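Local structure of ABC transporter ATP-binding protein (Sulfolobus tokodaii, 2PJZ) at residues Pro155-Asp160 and Thr182-Met187; Arg169-Tyr174 and Asn189-Tyr194. The protein probably binds and hydrolyses ATP as the nucleotide-binding subunit of an ABC transporter, possibly one for cobalt. All coordinates share one frame; numbering follows the deposited sequence.

Contact 1: Pro155-Asp160 and Thr182-Met187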
loop_
_atom_site.group_PDB
_atom_site.type_symbol
_atom_site.label_atom_id
_atom_site.label_comp_id
_atom_site.label_asym_id
_atom_site.label_seq_id
_atom_site.Cartn_x
_atom_site.Cartn_y
_atom_site.Cartn_z
ATOM N N PRO A 155 -2.940 -1.237 5.587
ATOM C CA PRO A 155 -2.582 -1.854 6.868
ATOM C C PRO A 155 -3.356 -1.271 8.072
ATOM O O PRO A 155 -3.244 -1.792 9.166
ATOM C CB PRO A 155 -1.083 -1.561 7.003
ATOM C CG PRO A 155 -0.848 -0.327 6.174
ATOM C CD PRO A 155 -1.859 -0.373 5.049
ATOM N N PHE A 156 -4.158 -0.235 7.838
ATOM C CA PHE A 156 -4.789 0.512 8.937
ATOM C C PHE A 156 -6.302 0.378 8.935
ATOM O O PHE A 156 -6.974 0.846 9.863
ATOM C CB PHE A 156 -4.447 2.001 8.851
ATOM C CG PHE A 156 -2.984 2.292 8.636
ATOM C CD1 PHE A 156 -2.061 2.086 9.648
ATOM C CD2 PHE A 156 -2.547 2.819 7.419
ATOM C CE1 PHE A 156 -0.710 2.374 9.457
ATOM C CE2 PHE A 156 -1.203 3.114 7.216
ATOM C CZ PHE A 156 -0.287 2.888 8.238
ATOM N N GLU A 157 -6.845 -0.253 7.903
ATOM C CA GLU A 157 -8.291 -0.309 7.755
ATOM C C GLU A 157 -8.880 -1.264 8.786
ATOM O O GLU A 157 -8.345 -2.336 9.009
ATOM C CB GLU A 157 -8.665 -0.679 6.322
ATOM C CG GLU A 157 -10.145 -0.602 6.035
ATOM C CD GLU A 157 -10.467 -0.435 4.555
ATOM O OE1 GLU A 157 -9.612 -0.736 3.691
ATOM O OE2 GLU A 157 -11.599 0.003 4.257
ATOM N N ASN A 158 -9.951 -0.839 9.475
ATOM C CA ASN A 158 -10.565 -1.669 10.537
ATOM C C ASN A 158 -9.676 -1.860 11.787
ATOM O O ASN A 158 -9.926 -2.743 12.628
ATOM C CB ASN A 158 -11.008 -3.034 9.964
ATOM C CG ASN A 158 -11.876 -2.889 8.721
ATOM O OD1 ASN A 158 -12.861 -2.133 8.717
ATOM N ND2 ASN A 158 -11.504 -3.595 7.648
ATOM N N VAL A 159 -8.651 -1.024 11.917
ATOM C CA VAL A 159 -7.737 -1.077 13.045
ATOM C C VAL A 159 -7.978 0.153 13.943
ATOM O O VAL A 159 -8.009 1.273 13.450
ATOM C CB VAL A 159 -6.257 -1.114 12.589
ATOM C CG1 VAL A 159 -5.347 -1.030 13.794
ATOM C CG2 VAL A 159 -5.975 -2.409 11.809
ATOM N N ASP A 160 -8.148 -0.069 15.248
ATOM C CA ASP A 160 -8.447 1.035 16.176
ATOM C C ASP A 160 -7.245 1.977 16.252
ATOM O O ASP A 160 -6.131 1.575 15.929
ATOM C CB ASP A 160 -8.836 0.507 17.568
ATOM C CG ASP A 160 -7.637 0.037 18.388
ATOM O OD1 ASP A 160 -7.071 -1.021 18.084
ATOM O OD2 ASP A 160 -7.271 0.693 19.372
ATOM N N THR A 182 -3.306 2.758 0.300
ATOM C CA THR A 182 -4.413 3.113 1.200
ATOM C C THR A 182 -5.364 4.122 0.602
ATOM O O THR A 182 -4.968 4.953 -0.240
ATOM C CB THR A 182 -3.892 3.653 2.569
ATOM O OG1 THR A 182 -5.004 3.801 3.474
ATOM C CG2 THR A 182 -3.170 5.006 2.381
ATOM N N HIS A 183 -6.629 4.061 1.047
ATOM C CA HIS A 183 -7.616 5.070 0.680
ATOM C C HIS A 183 -7.843 6.047 1.862
ATOM O O HIS A 183 -8.556 7.047 1.725
ATOM C CB HIS A 183 -8.943 4.399 0.265
ATOM C CG HIS A 183 -9.693 3.777 1.402
ATOM N ND1 HIS A 183 -10.667 4.454 2.107
ATOM C CD2 HIS A 183 -9.623 2.541 1.956
ATOM C CE1 HIS A 183 -11.158 3.671 3.050
ATOM N NE2 HIS A 183 -10.542 2.506 2.986
ATOM N N GLU A 184 -7.245 5.721 3.004
ATOM C CA GLU A 184 -7.457 6.434 4.272
ATOM C C GLU A 184 -6.523 7.622 4.494
ATOM O O GLU A 184 -5.319 7.473 4.586
ATOM C CB GLU A 184 -7.317 5.459 5.442
ATOM C CG GLU A 184 -8.119 4.212 5.211
ATOM C CD GLU A 184 -8.266 3.402 6.449
ATOM O OE1 GLU A 184 -7.243 2.874 6.925
ATOM O OE2 GLU A 184 -9.415 3.276 6.929
ATOM N N LEU A 185 -7.095 8.804 4.590
ATOM C CA LEU A 185 -6.303 10.019 4.646
ATOM C C LEU A 185 -5.908 10.376 6.076
ATOM O O LEU A 185 -4.952 11.121 6.289
ATOM C CB LEU A 185 -7.085 11.170 4.002
ATOM C CG LEU A 185 -7.480 11.041 2.533
ATOM C CD1 LEU A 185 -8.463 12.127 2.187
ATOM C CD2 LEU A 185 -6.273 11.093 1.582
ATOM N N ASP A 186 -6.636 9.826 7.052
ATOM C CA ASP A 186 -6.404 10.135 8.468
ATOM C C ASP A 186 -5.087 9.559 9.011
ATOM O O ASP A 186 -4.679 9.856 10.138
ATOM C CB ASP A 186 -7.625 9.716 9.323
ATOM C CG ASP A 186 -7.862 8.188 9.358
ATOM O OD1 ASP A 186 -7.109 7.416 8.718
ATOM O OD2 ASP A 186 -8.818 7.748 10.054
ATOM N N MET A 187 -4.417 8.738 8.200
ATOM C CA MET A 187 -3.178 8.136 8.629
ATOM C C MET A 187 -1.921 8.847 8.127
ATOM O O MET A 187 -0.815 8.572 8.609
ATOM C CB MET A 187 -3.141 6.661 8.229
ATOM C CG MET A 187 -2.496 5.862 9.330
ATOM S SD MET A 187 -3.749 5.718 10.591
ATOM C CE MET A 187 -2.860 6.207 12.082
HETATM O O HOH W 1 -5.301 1.544 5.469
HETATM O O HOH W 2 -10.877 1.911 9.057
#

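Contact 2: Arg169-Tyr174 and Asn189-Tyr194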
loop_
_atom_site.group_PDB
_atom_site.type_symbol
_atom_site.label_atom_id
_atom_site.label_comp_id
_atom_site.label_asym_id
_atom_site.label_seq_id
_atom_site.Cartn_x
_atom_site.Cartn_y
_atom_site.Cartn_z
ATOM N N ARG A 169 4.576 2.242 13.868
ATOM C CA ARG A 169 5.937 2.233 14.397
ATOM C C ARG A 169 6.725 1.077 13.766
ATOM O O ARG A 169 7.867 1.254 13.350
ATOM C CB ARG A 169 5.947 2.226 15.956
ATOM C CG ARG A 169 5.533 3.641 16.529
ATOM C CD ARG A 169 5.119 3.794 18.066
ATOM N NE ARG A 169 4.548 5.156 18.276
ATOM C CZ ARG A 169 3.362 5.451 18.847
ATOM N NH1 ARG A 169 2.600 4.492 19.372
ATOM N NH2 ARG A 169 2.946 6.725 18.925
ATOM N N TYR A 170 6.095 -0.087 13.626
ATOM C CA TYR A 170 6.790 -1.237 13.005
ATOM C C TYR A 170 6.962 -1.093 11.488
ATOM O O TYR A 170 7.975 -1.514 10.925
ATOM C CB TYR A 170 6.057 -2.530 13.337
ATOM C CG TYR A 170 6.275 -2.978 14.760
ATOM C CD1 TYR A 170 7.552 -3.287 15.220
ATOM C CD2 TYR A 170 5.200 -3.119 15.635
ATOM C CE1 TYR A 170 7.759 -3.704 16.525
ATOM C CE2 TYR A 170 5.396 -3.535 16.949
ATOM C CZ TYR A 170 6.671 -3.821 17.382
ATOM O OH TYR A 170 6.848 -4.244 18.681
ATOM N N ILE A 171 5.943 -0.537 10.844
ATOM C CA ILE A 171 5.974 -0.249 9.403
ATOM C C ILE A 171 7.144 0.684 9.117
ATOM O O ILE A 171 7.861 0.517 8.135
ATOM C CB ILE A 171 4.592 0.341 8.923
ATOM C CG1 ILE A 171 3.536 -0.769 8.935
ATOM C CG2 ILE A 171 4.700 1.024 7.532
ATOM C CD1 ILE A 171 2.090 -0.317 8.717
ATOM N N LYS A 172 7.361 1.662 9.989
ATOM C CA LYS A 172 8.423 2.633 9.766
ATOM C C LYS A 172 9.810 2.063 10.052
ATOM O O LYS A 172 10.791 2.440 9.391
ATOM C CB LYS A 172 8.117 3.947 10.496
ATOM C CG LYS A 172 6.805 4.605 9.950
ATOM C CD LYS A 172 6.235 5.699 10.890
ATOM C CE LYS A 172 6.963 7.020 10.771
ATOM N NZ LYS A 172 6.232 8.043 11.616
ATOM N N GLU A 173 9.878 1.122 10.994
ATOM C CA GLU A 173 11.150 0.522 11.406
ATOM C C GLU A 173 11.625 -0.602 10.487
ATOM O O GLU A 173 12.833 -0.730 10.236
ATOM C CB GLU A 173 11.067 0.021 12.846
ATOM C CG GLU A 173 12.294 -0.797 13.270
ATOM C CD GLU A 173 12.308 -1.126 14.736
ATOM O OE1 GLU A 173 11.215 -1.061 15.366
ATOM O OE2 GLU A 173 13.415 -1.455 15.252
ATOM N N TYR A 174 10.685 -1.395 9.974
ATOM C CA TYR A 174 11.017 -2.559 9.156
ATOM C C TYR A 174 10.628 -2.394 7.667
ATOM O O TYR A 174 9.783 -1.545 7.306
ATOM C CB TYR A 174 10.401 -3.819 9.783
ATOM C CG TYR A 174 10.980 -4.120 11.148
ATOM C CD1 TYR A 174 12.240 -4.702 11.268
ATOM C CD2 TYR A 174 10.293 -3.781 12.320
ATOM C CE1 TYR A 174 12.798 -4.966 12.514
ATOM C CE2 TYR A 174 10.849 -4.047 13.594
ATOM C CZ TYR A 174 12.100 -4.638 13.671
ATOM O OH TYR A 174 12.684 -4.920 14.896
ATOM N N ASN A 189 -0.650 11.732 8.588
ATOM C CA ASN A 189 0.062 12.591 9.533
ATOM C C ASN A 189 1.197 11.851 10.218
ATOM O O ASN A 189 2.061 12.464 10.838
ATOM C CB ASN A 189 -0.901 13.115 10.596
ATOM C CG ASN A 189 -1.420 12.009 11.474
ATOM O OD1 ASN A 189 -2.477 11.427 11.204
ATOM N ND2 ASN A 189 -0.650 11.657 12.497
ATOM N N LEU A 190 1.169 10.529 10.146
ATOM C CA LEU A 190 2.265 9.722 10.692
ATOM C C LEU A 190 3.324 9.420 9.628
ATOM O O LEU A 190 4.338 8.796 9.924
ATOM C CB LEU A 190 1.726 8.408 11.268
ATOM C CG LEU A 190 1.028 8.466 12.635
ATOM C CD1 LEU A 190 0.564 7.071 12.998
ATOM C CD2 LEU A 190 1.966 9.023 13.712
ATOM N N TYR A 191 3.091 9.877 8.398
ATOM C CA TYR A 191 3.970 9.530 7.284
ATOM C C TYR A 191 4.493 10.729 6.519
ATOM O O TYR A 191 4.734 10.632 5.325
ATOM C CB TYR A 191 3.278 8.520 6.355
ATOM C CG TYR A 191 3.128 7.186 7.015
ATOM C CD1 TYR A 191 4.111 6.202 6.882
ATOM C CD2 TYR A 191 2.027 6.917 7.840
ATOM C CE1 TYR A 191 3.984 4.974 7.529
ATOM C CE2 TYR A 191 1.901 5.702 8.485
ATOM C CZ TYR A 191 2.875 4.732 8.320
ATOM O OH TYR A 191 2.729 3.530 8.968
ATOM N N LYS A 192 4.735 11.835 7.233
ATOM C CA LYS A 192 5.177 13.104 6.638
ATOM C C LYS A 192 6.485 12.988 5.896
ATOM O O LYS A 192 6.687 13.671 4.873
ATOM C CB LYS A 192 5.314 14.200 7.716
ATOM C CG LYS A 192 4.059 14.439 8.504
ATOM C CD LYS A 192 4.285 15.416 9.687
ATOM C CE LYS A 192 2.932 15.881 10.220
ATOM N NZ LYS A 192 3.092 17.012 11.205
ATOM N N GLU A 193 7.369 12.119 6.372
ATOM C CA GLU A 193 8.688 11.995 5.739
ATOM C C GLU A 193 8.661 11.130 4.465
ATOM O O GLU A 193 9.698 10.929 3.804
ATOM C CB GLU A 193 9.743 11.509 6.762
ATOM C CG GLU A 193 9.586 10.068 7.290
ATOM C CD GLU A 193 8.580 9.849 8.441
ATOM O OE1 GLU A 193 8.994 9.180 9.432
ATOM O OE2 GLU A 193 7.396 10.272 8.354
ATOM N N TYR A 194 7.469 10.662 4.096
ATOM C CA TYR A 194 7.318 9.711 2.966
ATOM C C TYR A 194 6.837 10.406 1.729
ATOM O O TYR A 194 6.299 11.501 1.827
ATOM C CB TYR A 194 6.350 8.592 3.339
ATOM C CG TYR A 194 6.934 7.658 4.337
ATOM C CD1 TYR A 194 6.959 6.286 4.121
ATOM C CD2 TYR A 194 7.463 8.149 5.527
ATOM C CE1 TYR A 194 7.533 5.427 5.087
ATOM C CE2 TYR A 194 8.036 7.327 6.455
ATOM C CZ TYR A 194 8.079 5.979 6.245
ATOM O OH TYR A 194 8.662 5.220 7.234
#

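Contact 1: Pro155-Asp160 and Thr182-Met187
Glu157 and His183 join the probable D-loop and H-loop of an ABC ATPase. His183 NE2 donates to Glu157 OE2 at 3.0 Å, with an N-H...O angle of 158°. The acceptor sits at the imidazole edge, near the ring plane. The N-H comes from above the carboxylate plane, 63° out of it. Glu157 holds CG anti to its own N (chi1 -173°) and then runs extended, which carries the carboxylate across to the ring.

Glu184 CG lies over the centre of one imidazole face. Its carboxylate is linked to the backbone of 155-160 through two waters. OE1 of Glu184 accepts from water 1 at 2.8 Å, and that water accepts from Phe156 N at 3.2 Å. OE2 of Glu184 is linked through water 2 to Asn158 N. The stronger partner of this carboxylate is Arg164, in a salt bridge; Arg164 also hydrogen-bonds Phe156 O.

Met187 CG stands 3.5 Å from the centroid of the Phe156 ring, a CH-pi contact, and Met187 SD 4.3 Å from it, a Met-aromatic contact. Pro155 CG lies on the opposite face. Thr182 OG1 accepts from Glu184 N at 3.0 Å, an ST turn. His183 N hydrogen-bonds Glu154 OE2, and the His183 side chain touches Asn39, in the probable P-loop. Glu154 probably closes Walker B, 157-160 is probably the D-loop, and their meeting with the H-loop histidine is typical of ABC nucleotide-binding domains.

Contact 2: Arg169-Tyr174 and Asn189-Tyr194
Lys172 reaches from its helix across Tyr191 and Tyr194 to the backbone of Leu190. Lys172 CB starts 3.5 Å from Tyr194 OH. Lys172 CG comes closer to Tyr194 OH, at 3.3 Å, and also touches Tyr191 CE1 at 3.7 Å. CD lies near both Leu190 O and Tyr191 CE1. The chain bends at chi3 (79°), which turns its end toward the loop. Lys172 CE then lies 3.3 Å from Glu193 OE1. At the tip, Lys172 NZ gives a hydrogen bond to Leu190 O at 2.6 Å, in the carbonyl plane. The salt bridge from Lys172 NZ to Glu193 OE1 is long, at 3.7 Å.

Residues 169-173 end the helix of a beta-alpha-beta crossover, which links the parallel neighbours 149-153 and 177-182. Segment 189-194 belongs to the connection that leads on to strand 195-200, and its Tyr191-Tyr194 part is a type I turn. Within this turn Tyr191 CD1 stands over the centre of the Tyr194 ring.

With an alanine in place of Lys172, Leu190 O would probably be left without its ammonium partner and a gap is likely to open beside Tyr191 and Tyr194.

Ile171, one residue earlier, places CG2 at the edge of the Tyr191 ring, 3.5 Å from Tyr191 OH. That hydroxyl is hydrogen-bonded to Ser168 OG, in the preceding helical turn. Tyr194 OH has Lys32 NZ as its polar partner.

Overall arrangement
The centres of contacts 1 and 2 are about 13 Å apart. Their segments alternate along the chain: 155-160, 169-174, 182-187, 189-194. Helix 161-173 ties them together. Segment 155-160 leads into it, 169-174 holds its end, and strand 177-182 follows and runs into segment 182-187. Contact 1 lies at the ends of strands 149-153 and 177-182 of the mixed sheet, beside the probable nucleotide site. Contact 2 joins the C-terminal end of the helix to the loop between strands 177-182 and 195-200. The two touch: Phe156 CZ packs 3.2 Å from Tyr191 OH, and Ile171 CD1 lies against Pro155 and Phe156. This packing connects the probable nucleotide-site loops, through the helix, to the far end of the beta-alpha-beta unit.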